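Local coordinates for 3-methyladenine dna-glycosylase (Archaeoglobus fulgidus, PDB 2JHN), which belongs to the AlkA-type DNA glycosylases, pairing a TATA-box binding protein-like domain with a helix-hairpin-helix domain of the base excision repair superfamily, at residues F19-P27 against F133-V144; V30-A38 against V46-S54. The protein carries 1 engineered substitution. All blocks are in the same frame, centred on the assembly; numbering follows the deposited sequence.

Interaction 1 (F19-P27 against F133-V144); sequences FVLPELPTP and FVVAEKLAAKIV. With NA (sodium ion), chain F; MBO (mercuribenzoic acid), chain C.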
loop_
_atom_site.group_PDB
_atom_site.type_symbol
_atom_site.label_atom_id
_atom_site.label_comp_id
_atom_site.label_asym_id
_atom_site.label_seq_id
_atom_site.Cartn_x
_atom_site.Cartn_y
_atom_site.Cartn_z
ATOM N N PHE A 19 -2.848 2.281 -8.294
ATOM C CA PHE A 19 -4.096 1.628 -7.924
ATOM C C PHE A 19 -4.557 0.689 -9.037
ATOM O O PHE A 19 -4.628 1.069 -10.208
ATOM C CB PHE A 19 -5.187 2.659 -7.605
ATOM C CG PHE A 19 -4.907 3.479 -6.360
ATOM C CD1 PHE A 19 -5.037 2.902 -5.083
ATOM C CD2 PHE A 19 -4.509 4.793 -6.454
ATOM C CE1 PHE A 19 -4.789 3.644 -3.925
ATOM C CE2 PHE A 19 -4.242 5.558 -5.283
ATOM C CZ PHE A 19 -4.390 4.977 -4.026
ATOM N N VAL A 20 -4.880 -0.537 -8.655
ATOM C CA VAL A 20 -5.116 -1.590 -9.629
ATOM C C VAL A 20 -6.559 -1.573 -10.165
ATOM O O VAL A 20 -6.794 -1.819 -11.351
ATOM C CB VAL A 20 -4.611 -2.940 -9.038
ATOM C CG1 VAL A 20 -5.650 -4.053 -9.101
ATOM C CG2 VAL A 20 -3.261 -3.310 -9.663
ATOM N N LEU A 21 -7.504 -1.231 -9.299
ATOM C CA LEU A 21 -8.916 -1.128 -9.673
ATOM C C LEU A 21 -9.483 0.188 -9.145
ATOM O O LEU A 21 -10.216 0.199 -8.150
ATOM C CB LEU A 21 -9.706 -2.313 -9.104
ATOM C CG LEU A 21 -9.521 -3.669 -9.775
ATOM C CD1 LEU A 21 -10.014 -4.752 -8.831
ATOM C CD2 LEU A 21 -10.268 -3.719 -11.105
ATOM N N PRO A 22 -9.144 1.306 -9.818
ATOM C CA PRO A 22 -9.405 2.649 -9.298
ATOM C C PRO A 22 -10.895 2.954 -9.057
ATOM O O PRO A 22 -11.225 3.632 -8.086
ATOM C CB PRO A 22 -8.792 3.571 -10.368
ATOM C CG PRO A 22 -8.732 2.762 -11.596
ATOM C CD PRO A 22 -8.495 1.347 -11.145
ATOM N N GLU A 23 -11.774 2.433 -9.911
ATOM C CA GLU A 23 -13.210 2.728 -9.839
ATOM C C GLU A 23 -13.913 2.059 -8.644
ATOM O O GLU A 23 -14.854 2.601 -8.052
ATOM C CB GLU A 23 -13.897 2.364 -11.172
ATOM C CG GLU A 23 -13.739 0.892 -11.646
ATOM C CD GLU A 23 -12.306 0.488 -12.048
ATOM O OE1 GLU A 23 -11.536 1.340 -12.541
ATOM O OE2 GLU A 23 -11.953 -0.693 -11.875
ATOM N N LEU A 24 -13.445 0.873 -8.305
ATOM C CA LEU A 24 -14.040 0.074 -7.266
ATOM C C LEU A 24 -13.544 0.524 -5.888
ATOM O O LEU A 24 -12.353 0.766 -5.733
ATOM C CB LEU A 24 -13.643 -1.363 -7.529
ATOM C CG LEU A 24 -14.450 -2.485 -6.890
ATOM C CD1 LEU A 24 -15.859 -2.542 -7.490
ATOM C CD2 LEU A 24 -13.688 -3.767 -7.149
ATOM N N PRO A 25 -14.451 0.684 -4.898
ATOM C CA PRO A 25 -14.014 1.098 -3.548
ATOM C C PRO A 25 -13.245 0.008 -2.820
ATOM O O PRO A 25 -13.838 -0.948 -2.307
ATOM C CB PRO A 25 -15.334 1.431 -2.826
ATOM C CG PRO A 25 -16.374 1.579 -3.980
ATOM C CD PRO A 25 -15.924 0.571 -4.972
ATOM N N THR A 26 -11.916 0.142 -2.794
ATOM C CA THR A 26 -11.071 -0.932 -2.290
ATOM C C THR A 26 -10.268 -0.690 -0.962
ATOM O O THR A 26 -9.394 -1.483 -0.670
ATOM C CB THR A 26 -10.051 -1.371 -3.390
ATOM O OG1 THR A 26 -9.348 -0.215 -3.859
ATOM C CG2 THR A 26 -10.727 -2.078 -4.597
ATOM N N PRO A 27 -10.595 0.330 -0.134
ATOM C CA PRO A 27 -11.711 1.284 -0.135
ATOM C C PRO A 27 -11.499 2.508 -1.029
ATOM O O PRO A 27 -12.457 3.276 -1.235
ATOM C CB PRO A 27 -11.789 1.724 1.325
ATOM C CG PRO A 27 -10.335 1.689 1.758
ATOM C CD PRO A 27 -9.730 0.526 1.052
ATOM N N PHE A 133 -3.087 -10.170 -7.154
ATOM C CA PHE A 133 -3.442 -8.884 -6.559
ATOM C C PHE A 133 -4.829 -8.379 -7.011
ATOM O O PHE A 133 -5.612 -7.910 -6.189
ATOM C CB PHE A 133 -2.332 -7.840 -6.816
ATOM C CG PHE A 133 -2.507 -6.560 -6.040
ATOM C CD1 PHE A 133 -2.493 -6.557 -4.641
ATOM C CD2 PHE A 133 -2.680 -5.348 -6.709
ATOM C CE1 PHE A 133 -2.648 -5.363 -3.930
ATOM C CE2 PHE A 133 -2.847 -4.150 -5.999
ATOM C CZ PHE A 133 -2.831 -4.161 -4.616
ATOM N N VAL A 134 -5.137 -8.484 -8.302
ATOM C CA VAL A 134 -6.463 -8.095 -8.814
ATOM C C VAL A 134 -7.616 -8.847 -8.113
ATOM O O VAL A 134 -8.612 -8.227 -7.726
ATOM C CB VAL A 134 -6.590 -8.265 -10.364
ATOM C CG1 VAL A 134 -8.058 -8.149 -10.811
ATOM C CG2 VAL A 134 -5.749 -7.233 -11.094
ATOM N N VAL A 135 -7.491 -10.170 -7.973
ATOM C CA VAL A 135 -8.503 -10.980 -7.234
ATOM C C VAL A 135 -8.591 -10.543 -5.748
ATOM O O VAL A 135 -9.687 -10.456 -5.170
ATOM C CB VAL A 135 -8.235 -12.528 -7.362
ATOM C CG1 VAL A 135 -9.058 -13.336 -6.360
ATOM C CG2 VAL A 135 -8.515 -13.027 -8.793
ATOM N N ALA A 136 -7.436 -10.249 -5.150
ATOM C CA ALA A 136 -7.355 -9.787 -3.758
ATOM C C ALA A 136 -8.097 -8.471 -3.565
ATOM O O ALA A 136 -8.816 -8.301 -2.591
ATOM C CB ALA A 136 -5.895 -9.634 -3.319
ATOM N N GLU A 137 -7.906 -7.542 -4.497
ATOM C CA GLU A 137 -8.558 -6.236 -4.441
ATOM C C GLU A 137 -10.092 -6.311 -4.596
ATOM O O GLU A 137 -10.829 -5.544 -3.970
ATOM C CB GLU A 137 -7.932 -5.305 -5.476
ATOM C CG GLU A 137 -6.467 -4.945 -5.148
ATOM C CD GLU A 137 -6.353 -3.921 -4.021
ATOM O OE1 GLU A 137 -6.351 -4.333 -2.834
ATOM O OE2 GLU A 137 -6.262 -2.704 -4.330
ATOM N N LYS A 138 -10.567 -7.234 -5.435
ATOM C CA LYS A 138 -12.015 -7.467 -5.542
ATOM C C LYS A 138 -12.579 -8.005 -4.235
ATOM O O LYS A 138 -13.675 -7.616 -3.830
ATOM C CB LYS A 138 -12.340 -8.422 -6.701
ATOM C CG LYS A 138 -12.127 -7.782 -8.048
ATOM C CD LYS A 138 -12.508 -8.726 -9.173
ATOM C CE LYS A 138 -12.112 -8.109 -10.499
ATOM N NZ LYS A 138 -12.836 -8.767 -11.625
ATOM N N LEU A 139 -11.827 -8.885 -3.570
ATOM C CA LEU A 139 -12.217 -9.390 -2.255
ATOM C C LEU A 139 -12.267 -8.250 -1.236
ATOM O O LEU A 139 -13.229 -8.148 -0.466
ATOM C CB LEU A 139 -11.296 -10.514 -1.792
ATOM C CG LEU A 139 -11.627 -11.880 -2.397
ATOM C CD1 LEU A 139 -10.504 -12.883 -2.203
ATOM C CD2 LEU A 139 -12.933 -12.422 -1.794
ATOM N N ALA A 140 -11.251 -7.370 -1.259
ATOM C CA ALA A 140 -11.243 -6.184 -0.397
ATOM C C ALA A 140 -12.498 -5.329 -0.611
ATOM O O ALA A 140 -13.113 -4.873 0.361
ATOM C CB ALA A 140 -9.982 -5.327 -0.642
ATOM N N ALA A 141 -12.843 -5.097 -1.880
ATOM C CA ALA A 141 -14.035 -4.315 -2.223
ATOM C C ALA A 141 -15.337 -4.942 -1.677
ATOM O O ALA A 141 -16.213 -4.220 -1.219
ATOM C CB ALA A 141 -14.107 -4.059 -3.716
ATOM N N LYS A 142 -15.433 -6.268 -1.681
ATOM C CA LYS A 142 -16.598 -6.965 -1.113
ATOM C C LYS A 142 -16.690 -6.677 0.384
ATOM O O LYS A 142 -17.740 -6.302 0.909
ATOM C CB LYS A 142 -16.488 -8.472 -1.343
ATOM C CG LYS A 142 -16.478 -8.911 -2.799
ATOM C CD LYS A 142 -17.856 -9.429 -3.169
ATOM C CE LYS A 142 -17.874 -9.984 -4.569
ATOM N NZ LYS A 142 -19.223 -9.740 -5.150
ATOM N N ILE A 143 -15.563 -6.807 1.064
ATOM C CA ILE A 143 -15.523 -6.603 2.509
ATOM C C ILE A 143 -15.779 -5.139 2.907
ATOM O O ILE A 143 -16.426 -4.851 3.927
ATOM C CB ILE A 143 -14.189 -7.149 3.057
ATOM C CG1 ILE A 143 -14.142 -8.676 2.880
ATOM C CG2 ILE A 143 -13.999 -6.768 4.513
ATOM C CD1 ILE A 143 -15.077 -9.399 3.785
ATOM N N VAL A 144 -15.247 -4.203 2.114
ATOM C CA VAL A 144 -15.457 -2.780 2.345
ATOM C C VAL A 144 -16.942 -2.450 2.142
ATOM O O VAL A 144 -17.522 -1.683 2.900
ATOM C CB VAL A 144 -14.575 -1.948 1.370
ATOM C CG1 VAL A 144 -14.972 -0.450 1.332
ATOM C CG2 VAL A 144 -13.133 -2.129 1.780
HETATM NA NA NA F . -10.244 1.464 -5.932
HETATM HG HG MBO C . -19.504 -8.967 0.824
HETATM C CE1 MBO C . -20.631 -7.964 -0.880
HETATM C CE2 MBO C . -21.253 -8.759 -1.834
HETATM C CE3 MBO C . -21.939 -8.132 -2.864
HETATM C CE4 MBO C . -21.982 -6.741 -2.934
HETATM C CE5 MBO C . -21.360 -5.956 -1.965
HETATM C CE6 MBO C . -20.676 -6.573 -0.924
HETATM C CZ MBO C . -22.715 -6.081 -4.059
HETATM O OZ1 MBO C . -22.865 -4.849 -4.041
HETATM O OZ2 MBO C . -23.139 -6.781 -4.997
HETATM O O HOH W 1 -4.471 -1.071 -5.700
HETATM O O HOH W 2 -7.356 -0.934 -6.538
HETATM O O HOH W 3 -16.468 -1.529 -2.147
HETATM O O HOH W 4 -8.153 1.668 -6.030
#
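Val20 begins the contact by setting its branched tip against two side chains of helix 133-144. CG2 approaches the edge of the Phe133 ring, 3.6 Å from CD2 and in the plane of the ring, while CG1 touches Val134 CG2, the two valine side chains crossing at about a right angle. From the helix, Glu137 reaches outward to the loop, and its CB touches Leu21 CD1 at 4.0 Å. CG lies over one face of the Phe133 ring, offset toward the rim, and also meets Val20 CG1. A bend at chi2 (-76°) then turns the carboxylate to two waters that lie between it and the loop. At the tip, OE2 accepts bonds from both: water 1, 2.8 Å from OE2, in turn takes the N-H of Val20, and water 2 takes that of Leu21. A long, weak ion pair joins OE1 to Lys124. A carboxylate suits this buried place because it can accept bonds from waters that themselves accept from the loop's N-H groups.

The contact joins the TATA-box binding protein-like domain to the helix-hairpin-helix domain. Loop 19-27 is wrapped round a sodium ion, bound by Leu24 O at 2.2 Å and also by Leu21 O, Thr26 OG1, Asp28 O and a water. Threonine serves two ends here: with chi1 at 53° its OG1 reaches the ion, while CG2 lies against the helix carbonyl Glu137 O. Ala141, whose side chain is a single methyl, lets the backbone come close; its CB is packed tightly against Leu24 CD2 at 3.5 Å, and its CA makes a CA-H...O contact with Pro25 O. That same oxygen and Ala141 O both accept from water 3. Further along, Pro27, after a cis peptide bond, rests its CB on Val144 CG1.

Interaction 2 (V30-A38 against V46-S54); sequences VESGVWRRA and VAVMAYPES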
loop_
_atom_site.group_PDB
_atom_site.type_symbol
_atom_site.label_atom_id
_atom_site.label_comp_id
_atom_site.label_asym_id
_atom_site.label_seq_id
_atom_site.Cartn_x
_atom_site.Cartn_y
_atom_site.Cartn_z
ATOM N N VAL A 30 -10.733 6.302 -7.197
ATOM C CA VAL A 30 -10.093 7.326 -8.002
ATOM C C VAL A 30 -10.985 7.531 -9.233
ATOM O O VAL A 30 -11.227 6.602 -10.010
ATOM C CB VAL A 30 -8.667 6.927 -8.402
ATOM C CG1 VAL A 30 -8.037 8.046 -9.227
ATOM C CG2 VAL A 30 -7.816 6.648 -7.139
ATOM N N GLU A 31 -11.520 8.733 -9.357
ATOM C CA GLU A 31 -12.463 9.045 -10.448
ATOM C C GLU A 31 -12.042 10.376 -11.012
ATOM O O GLU A 31 -11.964 11.350 -10.284
ATOM C CB GLU A 31 -13.897 9.122 -9.937
ATOM C CG GLU A 31 -14.549 7.757 -9.609
ATOM C CD GLU A 31 -15.979 7.871 -9.032
ATOM O OE1 GLU A 31 -16.462 8.992 -8.728
ATOM O OE2 GLU A 31 -16.618 6.811 -8.876
ATOM N N SER A 32 -11.739 10.391 -12.311
ATOM C CA SER A 32 -11.230 11.580 -13.015
ATOM C C SER A 32 -10.079 12.252 -12.293
ATOM O O SER A 32 -10.063 13.478 -12.105
ATOM C CB SER A 32 -12.353 12.575 -13.331
ATOM O OG SER A 32 -13.327 11.966 -14.158
ATOM N N GLY A 33 -9.120 11.432 -11.858
ATOM C CA GLY A 33 -7.903 11.932 -11.229
ATOM C C GLY A 33 -8.085 12.505 -9.831
ATOM O O GLY A 33 -7.199 13.180 -9.333
ATOM N N VAL A 34 -9.248 12.265 -9.221
ATOM C CA VAL A 34 -9.486 12.680 -7.852
ATOM C C VAL A 34 -9.572 11.426 -6.992
ATOM O O VAL A 34 -10.409 10.568 -7.238
ATOM C CB VAL A 34 -10.793 13.517 -7.699
ATOM C CG1 VAL A 34 -10.993 13.875 -6.275
ATOM C CG2 VAL A 34 -10.723 14.790 -8.577
ATOM N N TRP A 35 -8.682 11.336 -6.006
ATOM C CA TRP A 35 -8.624 10.222 -5.060
ATOM C C TRP A 35 -9.513 10.509 -3.851
ATOM O O TRP A 35 -9.532 11.644 -3.347
ATOM C CB TRP A 35 -7.171 10.051 -4.592
ATOM C CG TRP A 35 -6.959 9.092 -3.437
ATOM C CD1 TRP A 35 -6.691 7.758 -3.514
ATOM C CD2 TRP A 35 -6.983 9.417 -2.041
ATOM N NE1 TRP A 35 -6.566 7.226 -2.254
ATOM C CE2 TRP A 35 -6.737 8.217 -1.330
ATOM C CE3 TRP A 35 -7.226 10.598 -1.321
ATOM C CZ2 TRP A 35 -6.683 8.162 0.061
ATOM C CZ3 TRP A 35 -7.184 10.543 0.091
ATOM C CH2 TRP A 35 -6.907 9.332 0.763
ATOM N N ARG A 36 -10.216 9.489 -3.351
ATOM C CA ARG A 36 -10.948 9.660 -2.105
ATOM C C ARG A 36 -11.166 8.389 -1.311
ATOM O O ARG A 36 -11.191 7.280 -1.867
ATOM C CB ARG A 36 -12.322 10.346 -2.331
ATOM C CG ARG A 36 -13.362 9.472 -2.960
ATOM C CD ARG A 36 -14.601 10.334 -3.369
ATOM N NE ARG A 36 -15.725 9.449 -3.629
ATOM C CZ ARG A 36 -16.045 8.957 -4.822
ATOM N NH1 ARG A 36 -15.361 9.289 -5.910
ATOM N NH2 ARG A 36 -17.077 8.133 -4.927
ATOM N N ARG A 37 -11.323 8.576 -0.005
ATOM C CA ARG A 37 -11.743 7.513 0.914
ATOM C C ARG A 37 -12.222 8.099 2.220
ATOM O O ARG A 37 -12.028 9.286 2.491
ATOM C CB ARG A 37 -10.625 6.483 1.165
ATOM C CG ARG A 37 -9.453 6.954 1.967
ATOM C CD ARG A 37 -8.422 5.796 2.060
ATOM N NE ARG A 37 -8.665 4.899 3.197
ATOM C CZ ARG A 37 -8.090 3.700 3.352
ATOM N NH1 ARG A 37 -7.247 3.213 2.436
ATOM N NH2 ARG A 37 -8.369 2.976 4.421
ATOM N N ALA A 38 -12.860 7.252 3.025
ATOM C CA ALA A 38 -13.236 7.623 4.374
ATOM C C ALA A 38 -12.077 7.150 5.247
ATOM O O ALA A 38 -11.520 6.050 5.031
ATOM C CB ALA A 38 -14.529 6.937 4.780
ATOM N N VAL A 46 -14.395 10.199 8.648
ATOM C CA VAL A 46 -14.460 11.447 7.901
ATOM C C VAL A 46 -14.177 11.214 6.414
ATOM O O VAL A 46 -13.500 10.235 6.034
ATOM C CB VAL A 46 -13.512 12.545 8.488
ATOM C CG1 VAL A 46 -13.950 12.922 9.898
ATOM C CG2 VAL A 46 -12.045 12.098 8.482
ATOM N N ALA A 47 -14.715 12.104 5.588
ATOM C CA ALA A 47 -14.480 12.097 4.149
ATOM C C ALA A 47 -13.197 12.887 3.862
ATOM O O ALA A 47 -12.991 13.985 4.404
ATOM C CB ALA A 47 -15.668 12.720 3.411
ATOM N N VAL A 48 -12.313 12.308 3.051
ATOM C CA VAL A 48 -11.116 13.014 2.575
ATOM C C VAL A 48 -11.004 12.776 1.074
ATOM O O VAL A 48 -11.224 11.661 0.608
ATOM C CB VAL A 48 -9.812 12.553 3.277
ATOM C CG1 VAL A 48 -8.599 13.335 2.736
ATOM C CG2 VAL A 48 -9.893 12.773 4.793
ATOM N N MET A 49 -10.681 13.832 0.315
ATOM C CA MET A 49 -10.352 13.677 -1.096
ATOM C C MET A 49 -9.145 14.551 -1.414
ATOM O O MET A 49 -8.867 15.528 -0.714
ATOM C CB MET A 49 -11.544 14.027 -1.999
ATOM C CG MET A 49 -11.797 15.497 -2.116
ATOM S SD MET A 49 -13.385 15.850 -2.876
ATOM C CE MET A 49 -13.047 15.499 -4.564
ATOM N N ALA A 50 -8.422 14.189 -2.458
ATOM C CA ALA A 50 -7.213 14.924 -2.822
ATOM C C ALA A 50 -6.982 14.847 -4.320
ATOM O O ALA A 50 -7.321 13.861 -4.961
ATOM C CB ALA A 50 -5.993 14.405 -2.054
ATOM N N TYR A 51 -6.387 15.910 -4.861
ATOM C CA TYR A 51 -6.160 16.046 -6.292
ATOM C C TYR A 51 -5.201 17.227 -6.464
ATOM O O TYR A 51 -5.163 18.124 -5.616
ATOM C CB TYR A 51 -7.485 16.291 -7.044
ATOM C CG TYR A 51 -8.252 17.491 -6.515
ATOM C CD1 TYR A 51 -8.012 18.772 -7.027
ATOM C CD2 TYR A 51 -9.217 17.351 -5.513
ATOM C CE1 TYR A 51 -8.703 19.894 -6.530
ATOM C CE2 TYR A 51 -9.923 18.463 -5.014
ATOM C CZ TYR A 51 -9.656 19.737 -5.546
ATOM O OH TYR A 51 -10.316 20.859 -5.083
ATOM N N PRO A 52 -4.396 17.203 -7.536
ATOM C CA PRO A 52 -3.419 18.246 -7.792
ATOM C C PRO A 52 -4.054 19.548 -8.316
ATOM O O PRO A 52 -4.986 19.504 -9.121
ATOM C CB PRO A 52 -2.539 17.646 -8.874
ATOM C CG PRO A 52 -3.366 16.661 -9.569
ATOM C CD PRO A 52 -4.359 16.139 -8.552
ATOM N N GLU A 53 -3.557 20.687 -7.861
ATOM C CA GLU A 53 -3.874 21.906 -8.606
ATOM C C GLU A 53 -2.685 22.347 -9.479
ATOM O O GLU A 53 -2.857 23.097 -10.456
ATOM C CB GLU A 53 -4.462 22.998 -7.712
ATOM C CG GLU A 53 -3.484 23.951 -7.147
ATOM C CD GLU A 53 -4.117 24.988 -6.233
ATOM O OE1 GLU A 53 -5.353 25.233 -6.256
ATOM O OE2 GLU A 53 -3.363 25.527 -5.429
ATOM N N SER A 54 -1.496 21.842 -9.140
ATOM C CA SER A 54 -0.281 22.027 -9.949
ATOM C C SER A 54 0.701 20.897 -9.676
ATOM O O SER A 54 0.466 20.069 -8.786
ATOM C CB SER A 54 0.392 23.366 -9.635
ATOM O OG SER A 54 1.011 23.375 -8.352
#
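Strands 34-41 and 44-54 form a beta hairpin within the antiparallel sheet of the TATA-box binding protein-like domain, and this contact is the pairing of its two arms; segments 34-38 and 46-52 run nearly antiparallel, at 165°. Trp35 with Ala50 and Arg37 with Val48 are hydrogen-bonded pairs, each closed by two backbone bonds; Ala50 N to Trp35 O is 2.9 Å. Between them, Arg36 and Met49 form a non-hydrogen-bonded pair whose CB atoms meet at 3.8 Å.

On the face carrying Trp35, chi1 of 170° turns the six-membered edge of the indole to the neighbouring strand, where CE3 lies 4.1 Å from Ala50 CB and CZ3 reaches Val48 CG1. The small alanine and branched valine suit this edge; Trp12 and Met16 of helix 12-17 also touch the indole. Arg37, on the same face, reaches Glu120 in the conformer modelled here.

A type I' turn from Glu31 to Val34 leads into the first arm, with Gly33 readily taking its positive phi. On the other face the extended Arg36 gives its NE to Lys157 O, and its NH1 reaches Glu31 OE1 from above the carboxylate plane, a salt bridge of 3.0 Å.

How the interactions relate
From the N terminus, the chain first passes through loop 19-27, whose partner helix 133-144 comes more than a hundred residues later; interaction 1 therefore closes a long loop that leads from one domain to the other. Interaction 2 lies wholly within that span and closes a much shorter one, as strand 44-54 folds back on strand 34-41. The two contacts do not cross, and their centres are about 17 Å apart, yet they touch: Pro22 O probably accepts a hydrogen bond from Val30 N, the Phe19 ring packs against Trp35, and Pro27 packs near the end of Arg37 in its modelled conformer. Loop 19-27 thus links the hairpin's sheet to the helical domain.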